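Local coordinates for protein reducing end xylose-releasing exo-oligoxylanase (Bacillus halodurans, PDB 1WU4) that hydrolyses xylooligosaccharides of three or more units, releasing xylose from the reducing end with inversion of anomeric configuration, at residues Ser194-His199 and Glu243-Asp248; Tyr257-Ser262 and Arg305-Gly310; Ser317-Gly322 and Tyr359-Leu364. The protein carries 1 engineered substitution. All coordinates share one frame; numbering follows the deposited sequence.

Contact 1: residues Ser194-His199 and Glu243-Asp248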
loop_
_atom_site.group_PDB
_atom_site.type_symbol
_atom_site.label_atom_id
_atom_site.label_comp_id
_atom_site.label_asym_id
_atom_site.label_seq_id
_atom_site.Cartn_x
_atom_site.Cartn_y
_atom_site.Cartn_z
ATOM N N SER A 194 12.796 0.349 10.397
ATOM C CA SER A 194 11.766 0.154 9.391
ATOM C C SER A 194 10.372 0.620 9.792
ATOM O O SER A 194 10.189 1.306 10.795
ATOM C CB SER A 194 11.746 -1.333 9.009
ATOM O OG SER A 194 11.042 -1.571 7.805
ATOM N N ASP A 195 9.396 0.236 8.977
ATOM C CA ASP A 195 7.992 0.578 9.172
ATOM C C ASP A 195 7.244 -0.673 8.699
ATOM O O ASP A 195 7.188 -0.953 7.502
ATOM C CB ASP A 195 7.660 1.794 8.299
ATOM C CG ASP A 195 6.241 2.294 8.482
ATOM O OD1 ASP A 195 5.305 1.469 8.461
ATOM O OD2 ASP A 195 6.066 3.528 8.623
ATOM N N PRO A 196 6.679 -1.457 9.635
ATOM C CA PRO A 196 5.952 -2.682 9.275
ATOM C C PRO A 196 4.994 -2.598 8.084
ATOM O O PRO A 196 4.979 -3.492 7.233
ATOM C CB PRO A 196 5.240 -3.048 10.573
ATOM C CG PRO A 196 6.249 -2.638 11.604
ATOM C CD PRO A 196 6.706 -1.275 11.099
ATOM N N SER A 197 4.213 -1.523 8.016
ATOM C CA SER A 197 3.244 -1.344 6.936
ATOM C C SER A 197 3.870 -1.207 5.549
ATOM O O SER A 197 3.167 -1.314 4.545
ATOM C CB SER A 197 2.356 -0.124 7.216
ATOM O OG SER A 197 3.057 1.095 7.028
ATOM N N TYR A 198 5.177 -0.968 5.494
ATOM C CA TYR A 198 5.891 -0.821 4.224
ATOM C C TYR A 198 6.280 -2.170 3.625
ATOM O O TYR A 198 6.662 -2.252 2.456
ATOM C CB TYR A 198 7.185 -0.030 4.430
ATOM C CG TYR A 198 7.050 1.464 4.643
ATOM C CD1 TYR A 198 5.833 2.052 4.988
ATOM C CD2 TYR A 198 8.174 2.286 4.545
ATOM C CE1 TYR A 198 5.742 3.431 5.233
ATOM C CE2 TYR A 198 8.096 3.650 4.785
ATOM C CZ TYR A 198 6.883 4.218 5.129
ATOM O OH TYR A 198 6.822 5.572 5.378
ATOM N N HIS A 199 6.206 -3.228 4.427
ATOM C CA HIS A 199 6.598 -4.551 3.957
ATOM C C HIS A 199 5.561 -5.217 3.072
ATOM O O HIS A 199 4.459 -5.544 3.513
ATOM C CB HIS A 199 6.946 -5.430 5.159
ATOM C CG HIS A 199 8.191 -4.990 5.864
ATOM N ND1 HIS A 199 9.410 -5.603 5.671
ATOM C CD2 HIS A 199 8.424 -3.936 6.680
ATOM C CE1 HIS A 199 10.341 -4.942 6.336
ATOM N NE2 HIS A 199 9.769 -3.926 6.956
ATOM N N GLU A 243 3.803 1.613 14.153
ATOM C CA GLU A 243 4.000 2.339 12.903
ATOM C C GLU A 243 5.458 2.221 12.453
ATOM O O GLU A 243 5.726 1.910 11.293
ATOM C CB GLU A 243 3.594 3.800 13.073
ATOM C CG GLU A 243 2.098 3.973 13.251
ATOM C CD GLU A 243 1.685 5.424 13.295
ATOM O OE1 GLU A 243 1.987 6.099 14.301
ATOM O OE2 GLU A 243 1.061 5.888 12.316
ATOM N N TYR A 244 6.392 2.483 13.366
ATOM C CA TYR A 244 7.822 2.346 13.078
ATOM C C TYR A 244 8.357 1.254 14.002
ATOM O O TYR A 244 7.905 1.120 15.142
ATOM C CB TYR A 244 8.618 3.615 13.394
ATOM C CG TYR A 244 8.336 4.858 12.578
ATOM C CD1 TYR A 244 7.372 4.881 11.570
ATOM C CD2 TYR A 244 9.017 6.038 12.865
ATOM C CE1 TYR A 244 7.091 6.069 10.872
ATOM C CE2 TYR A 244 8.749 7.215 12.183
ATOM C CZ TYR A 244 7.786 7.227 11.194
ATOM O OH TYR A 244 7.514 8.418 10.555
ATOM N N ALA A 245 9.332 0.495 13.521
ATOM C CA ALA A 245 9.924 -0.560 14.329
ATOM C C ALA A 245 11.391 -0.714 13.965
ATOM O O ALA A 245 11.786 -0.485 12.823
ATOM C CB ALA A 245 9.192 -1.876 14.105
ATOM N N TYR A 246 12.202 -1.087 14.946
ATOM C CA TYR A 246 13.618 -1.302 14.706
ATOM C C TYR A 246 13.743 -2.606 13.929
ATOM O O TYR A 246 12.765 -3.341 13.780
ATOM C CB TYR A 246 14.356 -1.416 16.040
ATOM C CG TYR A 246 14.319 -0.150 16.857
ATOM C CD1 TYR A 246 14.964 1.006 16.416
ATOM C CD2 TYR A 246 13.632 -0.097 18.071
ATOM C CE1 TYR A 246 14.929 2.179 17.161
ATOM C CE2 TYR A 246 13.589 1.073 18.825
ATOM C CZ TYR A 246 14.240 2.207 18.365
ATOM O OH TYR A 246 14.210 3.362 19.117
ATOM N N TYR A 247 14.938 -2.901 13.424
ATOM C CA TYR A 247 15.117 -4.146 12.691
ATOM C C TYR A 247 14.886 -5.334 13.618
ATOM O O TYR A 247 14.523 -6.414 13.159
ATOM C CB TYR A 247 16.521 -4.244 12.086
ATOM C CG TYR A 247 16.818 -3.234 11.000
ATOM C CD1 TYR A 247 15.855 -2.888 10.050
ATOM C CD2 TYR A 247 18.084 -2.663 10.891
ATOM C CE1 TYR A 247 16.149 -1.997 9.016
ATOM C CE2 TYR A 247 18.390 -1.777 9.863
ATOM C CZ TYR A 247 17.421 -1.448 8.930
ATOM O OH TYR A 247 17.730 -0.575 7.910
ATOM N N ASP A 248 15.087 -5.133 14.921
ATOM C CA ASP A 248 14.888 -6.225 15.872
ATOM C C ASP A 248 13.410 -6.525 16.102
ATOM O O ASP A 248 13.063 -7.434 16.854
ATOM C CB ASP A 248 15.599 -5.945 17.211
ATOM C CG ASP A 248 15.043 -4.736 17.953
ATOM O OD1 ASP A 248 13.823 -4.489 17.880
ATOM O OD2 ASP A 248 15.830 -4.043 18.640
#
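S194 and A245 face each other as an antiparallel hydrogen-bonded pair, the bridge of a small two-stranded sheet (193-194 with 245-246) set among the loops of the (alpha/alpha)6 barrel. S194 N donates to A245 O at 2.8 Å, and A245 N returns a bond to S194 O at 3.0 Å. Y244 CA adds a CA-H...O contact to the same oxygen. Alanine fits here because its short CB admits the ring of P196, whose CG lies 3.9 Å from A245 CB, while Y229 of helix 216-233 also packs on A245.

Next to the bridge, D195 holds CG anti to its backbone N (chi1 -177°), which brings the carboxylate against the Y244 ring, D195 OD2 3.5 Å from Y244 CD1, with the ring and carboxylate planes 54° apart. A hydroxyl residue suits position 197, since S197 OG donates to D195 OD1 at 2.7 Å, on the syn side but tilted well out of the carboxylate plane, and also meets R266. The D195 side chain lies about 3 Å from that of D263, the probable proton acceptor, so the bond from S197 probably sets how this carboxylate is presented there. D195 CB itself rests on one face of the Y198 ring, over its centre.

Further out, S194 OG is gripped twice, by I185 O and by H199, whose NE2 donates to S194 OG at 2.8 Å with the oxygen 19° out of the imidazole plane.

Contact 2: residues Tyr257-Ser262 and Arg305-Gly310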
loop_
_atom_site.group_PDB
_atom_site.type_symbol
_atom_site.label_atom_id
_atom_site.label_comp_id
_atom_site.label_asym_id
_atom_site.label_seq_id
_atom_site.Cartn_x
_atom_site.Cartn_y
_atom_site.Cartn_z
ATOM N N TYR A 257 5.910 7.182 17.064
ATOM C CA TYR A 257 5.433 6.222 16.069
ATOM C C TYR A 257 5.515 4.761 16.507
ATOM O O TYR A 257 5.430 3.856 15.677
ATOM C CB TYR A 257 6.219 6.404 14.767
ATOM C CG TYR A 257 5.926 7.704 14.057
ATOM C CD1 TYR A 257 4.867 7.803 13.156
ATOM C CD2 TYR A 257 6.696 8.840 14.300
ATOM C CE1 TYR A 257 4.583 9.006 12.511
ATOM C CE2 TYR A 257 6.421 10.050 13.659
ATOM C CZ TYR A 257 5.364 10.123 12.767
ATOM O OH TYR A 257 5.094 11.314 12.128
ATOM N N GLY A 258 5.658 4.522 17.806
ATOM C CA GLY A 258 5.765 3.153 18.278
ATOM C C GLY A 258 4.475 2.463 18.676
ATOM O O GLY A 258 4.517 1.438 19.350
ATOM N N HIS A 259 3.332 2.988 18.245
ATOM C CA HIS A 259 2.051 2.397 18.614
ATOM C C HIS A 259 1.210 2.001 17.406
ATOM O O HIS A 259 1.641 2.154 16.259
ATOM C CB HIS A 259 1.289 3.386 19.500
ATOM C CG HIS A 259 2.123 3.953 20.605
ATOM N ND1 HIS A 259 2.655 3.171 21.607
ATOM C CD2 HIS A 259 2.571 5.209 20.831
ATOM C CE1 HIS A 259 3.398 3.922 22.403
ATOM N NE2 HIS A 259 3.364 5.163 21.952
ATOM N N PHE A 260 0.022 1.464 17.668
ATOM C CA PHE A 260 -0.877 1.057 16.595
ATOM C C PHE A 260 -1.678 2.278 16.178
ATOM O O PHE A 260 -2.584 2.717 16.891
ATOM C CB PHE A 260 -1.829 -0.047 17.060
ATOM C CG PHE A 260 -2.671 -0.618 15.952
ATOM C CD1 PHE A 260 -2.101 -1.442 14.985
ATOM C CD2 PHE A 260 -4.026 -0.319 15.861
ATOM C CE1 PHE A 260 -2.866 -1.960 13.945
ATOM C CE2 PHE A 260 -4.801 -0.832 14.822
ATOM C CZ PHE A 260 -4.218 -1.655 13.863
ATOM N N PHE A 261 -1.324 2.834 15.026
ATOM C CA PHE A 261 -2.005 4.010 14.520
ATOM C C PHE A 261 -2.052 3.986 12.992
ATOM O O PHE A 261 -1.855 2.943 12.371
ATOM C CB PHE A 261 -1.316 5.282 15.036
ATOM C CG PHE A 261 -2.255 6.448 15.234
ATOM C CD1 PHE A 261 -1.961 7.692 14.690
ATOM C CD2 PHE A 261 -3.426 6.304 15.980
ATOM C CE1 PHE A 261 -2.816 8.777 14.882
ATOM C CE2 PHE A 261 -4.287 7.386 16.178
ATOM C CZ PHE A 261 -3.980 8.624 15.627
ATOM N N SER A 262 -2.292 5.148 12.396
ATOM C CA SER A 262 -2.440 5.288 10.947
ATOM C C SER A 262 -1.627 4.391 10.012
ATOM O O SER A 262 -2.202 3.703 9.174
ATOM C CB SER A 262 -2.243 6.754 10.570
ATOM O OG SER A 262 -3.086 7.567 11.370
ATOM N N ARG A 305 -5.905 5.146 19.585
ATOM C CA ARG A 305 -4.525 4.841 19.265
ATOM C C ARG A 305 -4.305 3.833 20.397
ATOM O O ARG A 305 -4.780 4.053 21.517
ATOM C CB ARG A 305 -3.610 6.050 19.486
ATOM C CG ARG A 305 -2.119 5.732 19.315
ATOM C CD ARG A 305 -1.223 6.835 19.864
ATOM N NE ARG A 305 -1.341 8.092 19.129
ATOM C CZ ARG A 305 -0.682 8.382 18.011
ATOM N NH1 ARG A 305 0.157 7.506 17.475
ATOM N NH2 ARG A 305 -0.850 9.564 17.435
ATOM N N TYR A 306 -3.628 2.728 20.119
ATOM C CA TYR A 306 -3.378 1.723 21.153
ATOM C C TYR A 306 -1.907 1.365 21.187
ATOM O O TYR A 306 -1.232 1.402 20.156
ATOM C CB TYR A 306 -4.132 0.420 20.858
ATOM C CG TYR A 306 -5.621 0.549 20.662
ATOM C CD1 TYR A 306 -6.495 0.530 21.749
ATOM C CD2 TYR A 306 -6.157 0.698 19.385
ATOM C CE1 TYR A 306 -7.869 0.657 21.566
ATOM C CE2 TYR A 306 -7.522 0.828 19.192
ATOM C CZ TYR A 306 -8.372 0.808 20.281
ATOM O OH TYR A 306 -9.724 0.959 20.075
ATOM N N LYS A 307 -1.401 1.029 22.370
ATOM C CA LYS A 307 -0.028 0.556 22.454
ATOM C C LYS A 307 -0.219 -0.804 21.782
ATOM O O LYS A 307 -1.342 -1.317 21.745
ATOM C CB LYS A 307 0.409 0.392 23.912
ATOM C CG LYS A 307 0.389 1.699 24.689
ATOM C CD LYS A 307 0.948 1.553 26.098
ATOM C CE LYS A 307 2.462 1.496 26.099
ATOM N NZ LYS A 307 3.001 1.519 27.489
ATOM N N ILE A 308 0.833 -1.404 21.246
ATOM C CA ILE A 308 0.616 -2.670 20.563
ATOM C C ILE A 308 0.108 -3.789 21.460
ATOM O O ILE A 308 -0.435 -4.772 20.966
ATOM C CB ILE A 308 1.872 -3.140 19.780
ATOM C CG1 ILE A 308 3.049 -3.382 20.723
ATOM C CG2 ILE A 308 2.226 -2.095 18.720
ATOM C CD1 ILE A 308 4.231 -4.046 20.035
ATOM N N ASP A 309 0.252 -3.642 22.773
ATOM C CA ASP A 309 -0.242 -4.679 23.673
ATOM C C ASP A 309 -1.738 -4.509 23.944
ATOM O O ASP A 309 -2.333 -5.276 24.701
ATOM C CB ASP A 309 0.554 -4.693 24.986
ATOM C CG ASP A 309 0.260 -3.502 25.878
ATOM O OD1 ASP A 309 -0.467 -2.582 25.456
ATOM O OD2 ASP A 309 0.773 -3.487 27.018
ATOM N N GLY A 310 -2.343 -3.498 23.323
ATOM C CA GLY A 310 -3.769 -3.278 23.490
ATOM C C GLY A 310 -4.186 -2.128 24.387
ATOM O O GLY A 310 -5.342 -1.705 24.341
HETATM O O HOH W 1 3.078 0.378 21.404
#
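The guanidinium of R305 lies flat on one face of the F261 ring, a cation-pi stack in which R305 CZ stands 3.6 Å from the ring centroid and 12° off the normal. The planes are inclined by 23°, and the closest approach is R305 NH2 to F261 CE1 at 3.3 Å. A bend at chi3 (-66°) folds the end of the arginine over the ring, while R305 CB and CG touch F261 CD2. Arginine suits the place because a flat cation can lie on the ring while its NE forms a salt bridge with E315. At the edge of the Y306 ring, F260 CD2 packs against Y306 CD2 at 4.2 Å; the Y306 ring also meets F294 edge-to-face.

Between the cation-pi stack and the F260-Y306 pair runs the backbone link, a single antiparallel bridge with F260 and Y306 as a hydrogen-bonded pair. It joins the loop before helix 265-278 of this (alpha/alpha)6-barrel enzyme to strand 304-306. F260 N donates to Y306 O at 2.8 Å, whereas the reverse bond from Y306 N to F260 O is weak at 3.4 Å.

Past the bridge the segments are joined through water 1, which donates to G258 O at 2.7 Å and accepts from I308 N at 2.9 Å. H259 ND1 is its third partner, with the imidazole running side by side with K307.

Contact 3: residues Ser317-Gly322 and Tyr359-Leu364; sequences SLHPVG and YYDNCL
The carboxylate of D361 grips H319 with one oxygen and the amide of G322, in the first turn of the following helix, with the other. H319 ND1 donates to D361 OD2 at 2.7 Å in a nearly straight bond; the oxygen lies in the imidazole plane, yet the nitrogen stands above the carboxylate plane, 37° out of it. D361 OD1 is met on its anti side by G322 N at 2.9 Å. Water 2 extends the network, accepting from V321 N at 2.9 Å and donating to D361 OD1 at 2.8 Å, which satisfies a second amide of the opening turn.

These two segments bring the first turn of helix 320-329 against helix 358-372 of the (alpha/alpha)6 barrel. H319 occupies the N-cap position, and just before it S317 OG accepts from H319 N in an ST turn. With CG anti to its carbonyl carbon (chi1 -58°), the histidine has its imidazole against helix 358-372, where the edge of the Y360 ring points at the imidazole face. Y360 CD2 is 3.6 Å from H319 CG, the ring planes are 71° apart, and Y360 CB adds a CH-pi contact over the imidazole face.

An acidic residue suits position 361 because R353 also forms a salt bridge to OD2; together with the helix N-terminus, this would probably favour the ionised carboxylate. With an alanine here, H319 ND1 and G322 N would probably both lose their acceptor, R353 would lose its carboxylate partner, and the imidazole would be freer to turn. Glycine fits position 322 because the helices come close: G322 CA is 3.9 Å from L364 CD2, and a CB would be tight against that methyl. On the active-site side, the Y360 side chain lies about 4 Å from E70, the probable proton donor, to which Y359 OH is hydrogen-bonded.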
loop_
_atom_site.group_PDB
_atom_site.type_symbol
_atom_site.label_atom_id
_atom_site.label_comp_id
_atom_site.label_asym_id
_atom_site.label_seq_id
_atom_site.Cartn_x
_atom_site.Cartn_y
_atom_site.Cartn_z
ATOM N N SER A 317 -8.707 7.273 16.928
ATOM C CA SER A 317 -8.095 6.976 15.647
ATOM C C SER A 317 -8.434 8.160 14.746
ATOM O O SER A 317 -9.556 8.670 14.787
ATOM C CB SER A 317 -8.709 5.702 15.067
ATOM O OG SER A 317 -8.382 5.549 13.697
ATOM N N LEU A 318 -7.473 8.604 13.946
ATOM C CA LEU A 318 -7.721 9.716 13.038
ATOM C C LEU A 318 -8.304 9.195 11.729
ATOM O O LEU A 318 -8.796 9.972 10.909
ATOM C CB LEU A 318 -6.423 10.478 12.758
ATOM C CG LEU A 318 -5.928 11.396 13.879
ATOM C CD1 LEU A 318 -4.540 11.912 13.541
ATOM C CD2 LEU A 318 -6.901 12.553 14.058
ATOM N N HIS A 319 -8.263 7.877 11.546
ATOM C CA HIS A 319 -8.759 7.252 10.322
ATOM C C HIS A 319 -9.505 5.947 10.605
ATOM O O HIS A 319 -9.102 4.880 10.141
ATOM C CB HIS A 319 -7.578 6.987 9.382
ATOM C CG HIS A 319 -6.809 8.219 9.022
ATOM N ND1 HIS A 319 -7.286 9.158 8.133
ATOM C CD2 HIS A 319 -5.615 8.687 9.458
ATOM C CE1 HIS A 319 -6.419 10.151 8.037
ATOM N NE2 HIS A 319 -5.397 9.889 8.831
ATOM N N PRO A 320 -10.616 6.020 11.354
ATOM C CA PRO A 320 -11.392 4.818 11.678
ATOM C C PRO A 320 -11.962 4.078 10.467
ATOM O O PRO A 320 -12.052 2.852 10.479
ATOM C CB PRO A 320 -12.470 5.343 12.628
ATOM C CG PRO A 320 -12.616 6.786 12.228
ATOM C CD PRO A 320 -11.193 7.211 12.003
ATOM N N VAL A 321 -12.346 4.814 9.428
ATOM C CA VAL A 321 -12.881 4.178 8.225
ATOM C C VAL A 321 -11.762 3.374 7.555
ATOM O O VAL A 321 -11.984 2.260 7.081
ATOM C CB VAL A 321 -13.462 5.230 7.242
ATOM C CG1 VAL A 321 -13.819 4.575 5.914
ATOM C CG2 VAL A 321 -14.707 5.865 7.853
ATOM N N GLY A 322 -10.556 3.938 7.528
ATOM C CA GLY A 322 -9.430 3.231 6.947
ATOM C C GLY A 322 -9.137 1.969 7.746
ATOM O O GLY A 322 -8.822 0.926 7.175
ATOM N N TYR A 359 -9.056 11.629 2.123
ATOM C CA TYR A 359 -7.925 11.016 1.423
ATOM C C TYR A 359 -7.398 9.640 1.852
ATOM O O TYR A 359 -7.556 8.659 1.119
ATOM C CB TYR A 359 -6.753 12.006 1.393
ATOM C CG TYR A 359 -5.431 11.403 0.957
ATOM C CD1 TYR A 359 -5.218 10.991 -0.361
ATOM C CD2 TYR A 359 -4.397 11.224 1.877
ATOM C CE1 TYR A 359 -4.004 10.412 -0.748
ATOM C CE2 TYR A 359 -3.186 10.650 1.501
ATOM C CZ TYR A 359 -2.997 10.246 0.192
ATOM O OH TYR A 359 -1.800 9.667 -0.165
ATOM N N TYR A 360 -6.755 9.564 3.014
ATOM C CA TYR A 360 -6.164 8.303 3.465
ATOM C C TYR A 360 -7.168 7.172 3.624
ATOM O O TYR A 360 -6.955 6.065 3.124
ATOM C CB TYR A 360 -5.396 8.517 4.775
ATOM C CG TYR A 360 -4.561 7.327 5.210
ATOM C CD1 TYR A 360 -3.540 6.824 4.398
ATOM C CD2 TYR A 360 -4.782 6.715 6.441
ATOM C CE1 TYR A 360 -2.758 5.738 4.808
ATOM C CE2 TYR A 360 -4.010 5.635 6.860
ATOM C CZ TYR A 360 -3.001 5.152 6.042
ATOM O OH TYR A 360 -2.228 4.090 6.462
ATOM N N ASP A 361 -8.264 7.451 4.317
ATOM C CA ASP A 361 -9.298 6.450 4.535
ATOM C C ASP A 361 -9.827 5.897 3.227
ATOM O O ASP A 361 -9.987 4.690 3.070
ATOM C CB ASP A 361 -10.464 7.059 5.306
ATOM C CG ASP A 361 -10.047 7.588 6.647
ATOM O OD1 ASP A 361 -10.221 6.865 7.648
ATOM O OD2 ASP A 361 -9.525 8.717 6.692
ATOM N N ASN A 362 -10.100 6.790 2.286
ATOM C CA ASN A 362 -10.660 6.369 1.016
ATOM C C ASN A 362 -9.708 5.608 0.109
ATOM O O ASN A 362 -10.156 4.802 -0.704
ATOM C CB ASN A 362 -11.286 7.571 0.313
ATOM C CG ASN A 362 -12.508 8.080 1.051
ATOM O OD1 ASN A 362 -12.909 7.504 2.063
ATOM N ND2 ASN A 362 -13.105 9.158 0.553
ATOM N N CYS A 363 -8.404 5.846 0.238
ATOM C CA CYS A 363 -7.447 5.086 -0.563
ATOM C C CYS A 363 -7.504 3.648 -0.050
ATOM O O CYS A 363 -7.603 2.704 -0.831
ATOM C CB CYS A 363 -6.023 5.626 -0.406
ATOM S SG CYS A 363 -5.690 7.146 -1.317
ATOM N N LEU A 364 -7.448 3.496 1.271
ATOM C CA LEU A 364 -7.509 2.173 1.890
ATOM C C LEU A 364 -8.843 1.508 1.560
ATOM O O LEU A 364 -8.912 0.300 1.338
ATOM C CB LEU A 364 -7.333 2.298 3.411
ATOM C CG LEU A 364 -5.900 2.327 3.962
ATOM C CD1 LEU A 364 -5.017 3.249 3.137
ATOM C CD2 LEU A 364 -5.927 2.762 5.416
HETATM O O HOH W 2 -12.447 7.722 9.130
#

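How the contacts relate
The three contacts form a bent chain with contact 2 at the corner, touching both others. Contacts 1 and 2, centres 13 Å apart, are joined by a probable hydrogen bond from Y244 N to Y257 O (2.9 Å) and by stacking of those two tyrosine rings. Contacts 2 and 3, 16 Å apart, meet where Y360 OH lies 2.7 Å from S262 O, probably hydrogen-bonded, and where F261 packs on L318. Contacts 1 and 3, centres 20 Å apart, do not touch; their nearest atoms are about 6 Å apart. D263, the probable proton acceptor, follows S262: E243 OE2 bonds its backbone N, and the Y360 side chain lies about 5 Å from the D263 side chain.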